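PDB 6CAF: concanavalin B from Canavalia ensiformis, which may bind carbohydrate in jack bean seeds, and belongs to the chitinase-like proteins of glycosyl hydrolase family 18. Local coordinates for residues D62-E67 against A120-D125; I32-G37 against R45-T50; E72-G77 against P81-P86. One frame throughout, in Å; residues are numbered along the deposited sequence. Where two conformers were deposited one is given.

Contact 1 (D62-E67 against A120-D125)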
loop_
_atom_site.group_PDB
_atom_site.type_symbol
_atom_site.label_atom_id
_atom_site.label_comp_id
_atom_site.label_asym_id
_atom_site.label_seq_id
_atom_site.Cartn_x
_atom_site.Cartn_y
_atom_site.Cartn_z
ATOM N N ASP A 62 -3.964 4.123 12.155
ATOM C CA ASP A 62 -3.642 2.932 12.910
ATOM C C ASP A 62 -4.304 2.807 14.262
ATOM O O ASP A 62 -3.950 1.894 15.006
ATOM C CB ASP A 62 -2.144 2.781 13.073
ATOM C CG ASP A 62 -1.544 3.843 13.912
ATOM O OD1 ASP A 62 -2.211 4.803 14.343
ATOM O OD2 ASP A 62 -0.332 3.736 14.163
ATOM N N LYS A 63 -5.300 3.641 14.547
ATOM C CA LYS A 63 -6.018 3.587 15.815
ATOM C C LYS A 63 -7.505 3.727 15.523
ATOM O O LYS A 63 -8.020 4.825 15.333
ATOM C CB LYS A 63 -5.529 4.651 16.790
ATOM C CG LYS A 63 -4.274 4.241 17.537
ATOM C CD LYS A 63 -3.678 5.404 18.315
ATOM C CE LYS A 63 -2.388 5.869 17.665
ATOM N NZ LYS A 63 -2.591 6.833 16.545
ATOM N N PHE A 64 -8.176 2.584 15.449
ATOM C CA PHE A 64 -9.600 2.558 15.198
ATOM C C PHE A 64 -10.150 1.247 15.721
ATOM O O PHE A 64 -9.392 0.297 15.912
ATOM C CB PHE A 64 -9.946 2.839 13.727
ATOM C CG PHE A 64 -9.351 1.887 12.738
ATOM C CD1 PHE A 64 -9.957 0.687 12.449
ATOM C CD2 PHE A 64 -8.215 2.235 12.028
ATOM C CE1 PHE A 64 -9.445 -0.175 11.518
ATOM C CE2 PHE A 64 -7.691 1.372 11.085
ATOM C CZ PHE A 64 -8.310 0.177 10.831
ATOM N N GLY A 65 -11.466 1.183 15.919
ATOM C CA GLY A 65 -12.105 0.039 16.536
ATOM C C GLY A 65 -13.388 0.480 17.158
ATOM O O GLY A 65 -13.809 1.613 17.003
ATOM N N CYS A 66 -14.033 -0.442 17.863
ATOM C CA CYS A 66 -15.442 -0.324 18.191
ATOM C C CYS A 66 -15.872 1.003 18.773
ATOM O O CYS A 66 -16.940 1.567 18.440
ATOM C CB CYS A 66 -15.886 -1.440 19.188
ATOM S SG CYS A 66 -15.639 -3.132 18.607
ATOM N N GLU A 67 -15.103 1.537 19.686
ATOM C CA GLU A 67 -15.599 2.745 20.367
ATOM C C GLU A 67 -14.907 4.008 19.867
ATOM O O GLU A 67 -14.999 5.057 20.496
ATOM C CB GLU A 67 -15.455 2.621 21.875
ATOM C CG GLU A 67 -16.357 1.555 22.490
ATOM C CD GLU A 67 -17.828 1.778 22.180
ATOM O OE1 GLU A 67 -18.556 2.261 23.078
ATOM O OE2 GLU A 67 -18.254 1.476 21.039
ATOM N N ALA A 120 -19.525 -6.139 12.094
ATOM C CA ALA A 120 -20.146 -5.821 10.835
ATOM C C ALA A 120 -20.691 -4.380 10.847
ATOM O O ALA A 120 -20.642 -3.661 9.844
ATOM C CB ALA A 120 -21.256 -6.819 10.531
ATOM N N ASP A 121 -21.211 -3.952 11.989
ATOM C CA ASP A 121 -21.787 -2.623 12.089
ATOM C C ASP A 121 -20.706 -1.549 12.057
ATOM O O ASP A 121 -20.851 -0.530 11.355
ATOM C CB ASP A 121 -22.645 -2.473 13.334
ATOM C CG ASP A 121 -23.877 -3.342 13.301
ATOM O OD1 ASP A 121 -24.249 -3.898 12.242
ATOM O OD2 ASP A 121 -24.508 -3.452 14.371
ATOM N N TYR A 122 -19.630 -1.761 12.810
ATOM C CA TYR A 122 -18.569 -0.774 12.798
ATOM C C TYR A 122 -17.897 -0.710 11.433
ATOM O O TYR A 122 -17.429 0.342 11.005
ATOM C CB TYR A 122 -17.536 -1.026 13.877
ATOM C CG TYR A 122 -16.500 0.073 13.995
ATOM C CD1 TYR A 122 -16.803 1.283 14.570
ATOM C CD2 TYR A 122 -15.213 -0.113 13.500
ATOM C CE1 TYR A 122 -15.856 2.287 14.674
ATOM C CE2 TYR A 122 -14.264 0.884 13.594
ATOM C CZ TYR A 122 -14.593 2.071 14.192
ATOM O OH TYR A 122 -13.602 3.021 14.334
ATOM N N ALA A 123 -17.822 -1.846 10.752
ATOM C CA ALA A 123 -17.252 -1.827 9.413
ATOM C C ALA A 123 -18.004 -0.858 8.519
ATOM O O ALA A 123 -17.388 -0.175 7.701
ATOM C CB ALA A 123 -17.258 -3.233 8.822
ATOM N N LYS A 124 -19.337 -0.815 8.636
ATOM C CA LYS A 124 -20.097 0.179 7.881
ATOM C C LYS A 124 -19.817 1.601 8.365
ATOM O O LYS A 124 -19.568 2.512 7.558
ATOM C CB LYS A 124 -21.589 -0.146 7.931
ATOM C CG LYS A 124 -22.495 0.874 7.276
ATOM C CD LYS A 124 -22.134 1.106 5.823
ATOM C CE LYS A 124 -23.171 1.987 5.155
ATOM N NZ LYS A 124 -22.744 2.376 3.786
ATOM N N ASP A 125 -19.805 1.807 9.673
ATOM C CA ASP A 125 -19.518 3.126 10.230
ATOM C C ASP A 125 -18.140 3.612 9.717
ATOM O O ASP A 125 -17.970 4.773 9.326
ATOM C CB ASP A 125 -19.437 3.089 11.766
ATOM C CG ASP A 125 -20.730 2.856 12.483
ATOM O OD1 ASP A 125 -21.799 2.980 11.894
ATOM O OD2 ASP A 125 -20.629 2.592 13.706
#
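At the end of strand 55-64 the chain carries F64, G65 and C66 past Y122 in the first turn of helix 120-135, the closest pair of CA atoms, those of C66 and Y122, lying 6.3 Å apart. Y122 takes part in every contact between the two segments. With CG anti to the backbone N (chi1 -173°), its ring reaches out from the helix and slides under the backbone of the turn. The carbonyl carbon of G65 sits 3.6 Å above one face of the Y122 ring, displaced toward the rim, and G65 O comes to 3.0 Å from Y122 CZ. C66 CA lies over the same face. The phenol oxygen takes the N-H of G65 in a fairly straight bond (G65 N to Y122 OH 3.2 Å, 155°) and is also bonded to the carbonyl O of I68, so one hydroxyl ties two points of the bend. The loop leaving barrel strand 55-64 is thus pinned to helix 120-135, which packs outside the (beta/alpha)8 barrel of family 18. Glycine suits position 65 because phi of 155° is poorly tolerated by other residues. F64 meets the phenol more lightly: F64 CB is 3.7 Å from Y122 OH, and its CD1 approaches the edge of the tyrosine ring near the ring plane. P71 touches both aromatic side chains, while a disulfide from C66 to C118 fastens the turn just ahead of the helix.

Contact 2 (I32-G37 against R45-T50)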
loop_
_atom_site.group_PDB
_atom_site.type_symbol
_atom_site.label_atom_id
_atom_site.label_comp_id
_atom_site.label_asym_id
_atom_site.label_seq_id
_atom_site.Cartn_x
_atom_site.Cartn_y
_atom_site.Cartn_z
ATOM N N ILE A 32 5.505 2.120 -9.602
ATOM C CA ILE A 32 6.093 2.035 -8.285
ATOM C C ILE A 32 5.220 2.780 -7.276
ATOM O O ILE A 32 4.864 3.949 -7.469
ATOM C CB ILE A 32 7.520 2.617 -8.274
ATOM C CG1 ILE A 32 8.369 1.948 -9.353
ATOM C CG2 ILE A 32 8.134 2.463 -6.886
ATOM C CD1 ILE A 32 9.798 2.473 -9.431
ATOM N N ALA A 33 4.921 2.097 -6.180
ATOM C CA ALA A 33 4.232 2.698 -5.051
ATOM C C ALA A 33 5.236 2.848 -3.899
ATOM O O ALA A 33 6.225 2.104 -3.829
ATOM C CB ALA A 33 3.096 1.778 -4.605
ATOM N N VAL A 34 4.945 3.774 -2.990
ATOM C CA VAL A 34 5.813 3.971 -1.849
ATOM C C VAL A 34 4.998 4.366 -0.634
ATOM O O VAL A 34 3.978 5.055 -0.753
ATOM C CB VAL A 34 6.883 5.032 -2.160
ATOM C CG1 VAL A 34 6.284 6.422 -2.317
ATOM C CG2 VAL A 34 8.017 5.039 -1.146
ATOM N N TYR A 35 5.461 3.923 0.528
ATOM C CA TYR A 35 4.897 4.315 1.809
ATOM C C TYR A 35 5.553 5.591 2.320
ATOM O O TYR A 35 6.780 5.716 2.359
ATOM C CB TYR A 35 5.069 3.214 2.832
ATOM C CG TYR A 35 4.251 1.971 2.584
ATOM C CD1 TYR A 35 4.686 0.984 1.712
ATOM C CD2 TYR A 35 3.045 1.785 3.209
ATOM C CE1 TYR A 35 3.956 -0.164 1.484
ATOM C CE2 TYR A 35 2.319 0.634 3.000
ATOM C CZ TYR A 35 2.749 -0.334 2.156
ATOM O OH TYR A 35 1.978 -1.472 1.989
ATOM N N TRP A 36 4.702 6.514 2.744
ATOM C CA TRP A 36 5.105 7.807 3.265
ATOM C C TRP A 36 4.326 8.136 4.515
ATOM O O TRP A 36 3.121 7.952 4.541
ATOM C CB TRP A 36 4.868 8.891 2.204
ATOM C CG TRP A 36 5.232 10.260 2.680
ATOM C CD1 TRP A 36 6.457 10.863 2.545
ATOM C CD2 TRP A 36 4.407 11.165 3.434
ATOM N NE1 TRP A 36 6.438 12.086 3.183
ATOM C CE2 TRP A 36 5.198 12.278 3.746
ATOM C CE3 TRP A 36 3.074 11.163 3.840
ATOM C CZ2 TRP A 36 4.704 13.351 4.469
ATOM C CZ3 TRP A 36 2.597 12.204 4.563
ATOM C CH2 TRP A 36 3.393 13.288 4.864
ATOM N N GLY A 37 4.998 8.631 5.541
ATOM C CA GLY A 37 4.283 9.057 6.721
ATOM C C GLY A 37 5.044 9.206 8.007
ATOM O O GLY A 37 4.426 9.347 9.037
ATOM N N ARG A 45 5.268 16.480 -0.668
ATOM C CA ARG A 45 5.515 17.162 -1.933
ATOM C C ARG A 45 6.763 16.628 -2.627
ATOM O O ARG A 45 6.751 16.383 -3.843
ATOM C CB ARG A 45 5.748 18.642 -1.679
ATOM C CG ARG A 45 6.133 19.387 -2.939
ATOM C CD ARG A 45 6.829 20.712 -2.646
ATOM N NE ARG A 45 8.166 20.511 -2.116
ATOM C CZ ARG A 45 8.916 21.462 -1.595
ATOM N NH1 ARG A 45 8.457 22.673 -1.526
ATOM N NH2 ARG A 45 10.119 21.201 -1.159
ATOM N N ASP A 46 7.863 16.534 -1.888
ATOM C CA ASP A 46 9.139 16.127 -2.494
ATOM C C ASP A 46 9.028 14.724 -3.010
ATOM O O ASP A 46 9.578 14.398 -4.047
ATOM C CB ASP A 46 10.306 16.202 -1.489
ATOM C CG ASP A 46 10.657 17.577 -1.092
ATOM O OD1 ASP A 46 10.285 18.559 -1.782
ATOM O OD2 ASP A 46 11.299 17.711 -0.029
ATOM N N THR A 47 8.320 13.879 -2.264
ATOM C CA THR A 47 8.103 12.502 -2.662
ATOM C C THR A 47 7.423 12.467 -4.032
ATOM O O THR A 47 7.887 11.802 -4.959
ATOM C CB THR A 47 7.284 11.799 -1.574
ATOM O OG1 THR A 47 8.083 11.754 -0.391
ATOM C CG2 THR A 47 6.924 10.394 -1.946
ATOM N N CYS A 48 6.301 13.170 -4.152
ATOM C CA CYS A 48 5.565 13.160 -5.406
ATOM C C CYS A 48 6.365 13.747 -6.559
ATOM O O CYS A 48 6.347 13.228 -7.676
ATOM C CB CYS A 48 4.253 13.941 -5.220
ATOM S SG CYS A 48 3.104 13.048 -4.152
ATOM N N LYS A 49 7.050 14.839 -6.277
ATOM C CA LYS A 49 7.733 15.566 -7.346
ATOM C C LYS A 49 8.962 14.857 -7.894
ATOM O O LYS A 49 9.502 15.283 -8.913
ATOM C CB LYS A 49 8.114 16.986 -6.917
ATOM C CG LYS A 49 6.915 17.888 -6.856
ATOM C CD LYS A 49 7.227 19.307 -6.483
ATOM C CE LYS A 49 5.961 20.118 -6.419
ATOM N NZ LYS A 49 5.615 20.503 -7.798
ATOM N N THR A 50 9.401 13.776 -7.246
ATOM C CA THR A 50 10.445 12.972 -7.844
ATOM C C THR A 50 10.052 12.377 -9.187
ATOM O O THR A 50 10.915 12.044 -10.001
ATOM C CB THR A 50 10.853 11.765 -6.985
ATOM O OG1 THR A 50 9.753 10.852 -6.850
ATOM C CG2 THR A 50 11.370 12.156 -5.637
#
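T47 divides its two branches between V34 and W36: the methyl goes to the valine and the hydroxyl to the indole. The CA atoms of W36 and T47 are 8.1 Å apart, a gap bridged by side chains alone. On the threonine, CG2 is anti to the backbone N (chi1 -65° for OG1), which carries T47 CG2 to within 4.0 Å of V34 CG1; beta-branched residues suit this place, being short and stiff enough to pack between strand and helix. W36 extends with CG anti to its own backbone N (chi1 179°), and the pyrrole side of its indole passes the threonine at a slant, W36 CD1 lying 3.5 Å from T47 OG1. The contact joins strand 31-36 to helix 44-49 within the first beta-alpha-beta unit of the TIM barrel. Y35, between V34 and W36 in sequence, points away from the helix, and its hydroxyl bonds to H152 and E250. Because the two segments share no hydrogen bond, their interface is van der Waals packing, and the buried polar atoms are satisfied from neighbouring parts of the chain: W36 NE1 by the carbonyl O of G42, T47 OG1 by L43 O and R292 NE.

Contact 3 (E72-G77 against P81-P86)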
loop_
_atom_site.group_PDB
_atom_site.type_symbol
_atom_site.label_atom_id
_atom_site.label_comp_id
_atom_site.label_asym_id
_atom_site.label_seq_id
_atom_site.Cartn_x
_atom_site.Cartn_y
_atom_site.Cartn_z
ATOM N N GLU A 72 -8.618 9.393 14.498
ATOM C CA GLU A 72 -7.702 10.490 14.290
ATOM C C GLU A 72 -6.406 10.025 13.669
ATOM O O GLU A 72 -5.886 8.954 13.997
ATOM C CB GLU A 72 -7.426 11.193 15.601
ATOM C CG GLU A 72 -6.536 12.411 15.429
ATOM C CD GLU A 72 -7.188 13.557 14.627
ATOM O OE1 GLU A 72 -7.266 13.564 13.349
ATOM O OE2 GLU A 72 -7.612 14.504 15.310
ATOM N N LEU A 73 -5.892 10.826 12.745
ATOM C CA LEU A 73 -4.667 10.492 12.072
ATOM C C LEU A 73 -3.469 11.073 12.814
ATOM O O LEU A 73 -3.434 12.257 13.147
ATOM C CB LEU A 73 -4.729 11.007 10.629
ATOM C CG LEU A 73 -3.546 10.592 9.745
ATOM C CD1 LEU A 73 -3.547 9.094 9.508
ATOM C CD2 LEU A 73 -3.627 11.336 8.450
ATOM N N GLU A 74 -2.484 10.225 13.054
ATOM C CA GLU A 74 -1.222 10.644 13.636
ATOM C C GLU A 74 -0.109 10.047 12.788
ATOM O O GLU A 74 0.018 8.836 12.679
ATOM C CB GLU A 74 -1.089 10.104 15.061
ATOM C CG GLU A 74 -1.996 10.761 16.080
ATOM C CD GLU A 74 -1.341 11.905 16.836
ATOM O OE1 GLU A 74 -0.246 12.361 16.472
ATOM O OE2 GLU A 74 -1.955 12.341 17.807
ATOM N N LEU A 75 0.665 10.922 12.178
ATOM C CA LEU A 75 1.808 10.523 11.361
ATOM C C LEU A 75 3.054 10.880 12.168
ATOM O O LEU A 75 3.250 12.055 12.523
ATOM C CB LEU A 75 1.785 11.260 10.024
ATOM C CG LEU A 75 0.558 10.980 9.140
ATOM C CD1 LEU A 75 0.717 11.696 7.809
ATOM C CD2 LEU A 75 0.345 9.488 8.941
ATOM N N GLU A 76 3.865 9.860 12.479
ATOM C CA GLU A 76 4.942 9.963 13.460
ATOM C C GLU A 76 5.921 11.075 13.122
ATOM O O GLU A 76 6.569 11.051 12.074
ATOM C CB GLU A 76 5.670 8.629 13.567
ATOM C CG GLU A 76 6.694 8.562 14.679
ATOM C CD GLU A 76 7.546 7.306 14.563
ATOM O OE1 GLU A 76 6.965 6.172 14.747
ATOM O OE2 GLU A 76 8.788 7.479 14.244
ATOM N N GLY A 77 6.000 12.063 14.002
ATOM C CA GLY A 77 6.910 13.174 13.809
ATOM C C GLY A 77 6.540 14.105 12.672
ATOM O O GLY A 77 7.366 14.946 12.263
ATOM N N PRO A 81 -2.459 15.488 16.603
ATOM C CA PRO A 81 -2.551 16.216 17.868
ATOM C C PRO A 81 -1.298 16.071 18.708
ATOM O O PRO A 81 -0.873 17.014 19.358
ATOM C CB PRO A 81 -3.730 15.557 18.591
ATOM C CG PRO A 81 -4.493 14.832 17.563
ATOM C CD PRO A 81 -3.625 14.640 16.346
ATOM N N SER A 82 -0.717 14.881 18.734
ATOM C CA SER A 82 0.416 14.665 19.602
ATOM C C SER A 82 1.670 15.416 19.130
ATOM O O SER A 82 2.544 15.721 19.917
ATOM C CB SER A 82 0.687 13.168 19.779
ATOM O OG SER A 82 1.336 12.667 18.648
ATOM N N VAL A 83 1.742 15.713 17.847
ATOM C CA VAL A 83 2.874 16.417 17.248
ATOM C C VAL A 83 2.695 17.946 17.315
ATOM O O VAL A 83 3.658 18.713 17.338
ATOM C CB VAL A 83 2.999 16.010 15.745
ATOM C CG1 VAL A 83 4.077 16.820 15.054
ATOM C CG2 VAL A 83 3.255 14.523 15.620
ATOM N N GLY A 84 1.458 18.397 17.287
ATOM C CA GLY A 84 1.192 19.836 17.334
ATOM C C GLY A 84 1.125 20.528 15.979
ATOM O O GLY A 84 1.028 21.748 15.905
ATOM N N ASN A 85 1.151 19.749 14.904
ATOM C CA ASN A 85 1.002 20.299 13.562
ATOM C C ASN A 85 -0.138 19.530 12.936
ATOM O O ASN A 85 -0.145 18.317 12.982
ATOM C CB ASN A 85 2.278 20.108 12.741
ATOM C CG ASN A 85 2.153 20.649 11.326
ATOM O OD1 ASN A 85 1.597 21.723 11.102
ATOM N ND2 ASN A 85 2.681 19.905 10.367
ATOM N N PRO A 86 -1.135 20.248 12.391
ATOM C CA PRO A 86 -2.335 19.567 11.939
ATOM C C PRO A 86 -2.088 18.816 10.645
ATOM O O PRO A 86 -1.499 19.369 9.713
ATOM C CB PRO A 86 -3.333 20.721 11.744
ATOM C CG PRO A 86 -2.469 21.871 11.382
ATOM C CD PRO A 86 -1.249 21.712 12.243
#
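The carboxylate of E74 is presented to the backbone and side chain of S82, while P81 CD comes to 3.2 Å from E74 OE2, the glutamate and proline side chains crossing at an angle. CG of E74 stands beside its backbone N (chi1 -71°) and the chain bends at chi2, bringing both oxygens to the turn; glutamate suits the position, offering two acceptors on a chain long enough to bend. E74 OE2 receives the N-H of S82 through its syn lone pair (3.0 Å from S82 N, 155°). E74 OE1 takes the serine hydroxyl at 2.7 Å from S82 OG, the donor standing 42° out of the carboxylate plane; a weaker bond from S82 N also reaches it. Serine fits because a short hydroxyl can fold back to the acid its amide serves. Were E74 cut back to an alanine here, the N-H and hydroxyl of S82 would probably lose their acceptor and the P81-V83 turn be freer to shift. The side chains of E72 and P81 run to meet one another, E72 CG resting 3.8 Å from P81 CD, while E72 OE1 turns back to accept the N-H of L73. V83 CG2 lies 4.0 Å from both L75 O and G77 N. L73 and L75 face the barrel, packing on L61 and I58 of strand 55-64. All belong to the long irregular loop between that strand and helix 91-99 of the TIM barrel, within which the C79-C87 disulfide brackets 81-86.

Contact 3 sits between the other two and touches both. On one side K63 NZ of contact 1 packs on E74 CB at 3.9 Å, the centres being about 21 Å apart. On the other, G37 O of contact 2 lies 3.4 Å from L75 CB and W36 CZ3 lies 3.8 Å from L75 CD1, with centres about 19 Å apart. Contacts 1 and 2 do not meet, their nearest atoms being about 9 Å apart, but they are linked through neighbouring strands 31-36 and 55-64. Along the chain contact 2 comes first, and contact 3 falls between the two segments of contact 1. Contact 2 lies nearest the centre of the chain (about 12 Å), the others about 20 and 21 Å from it.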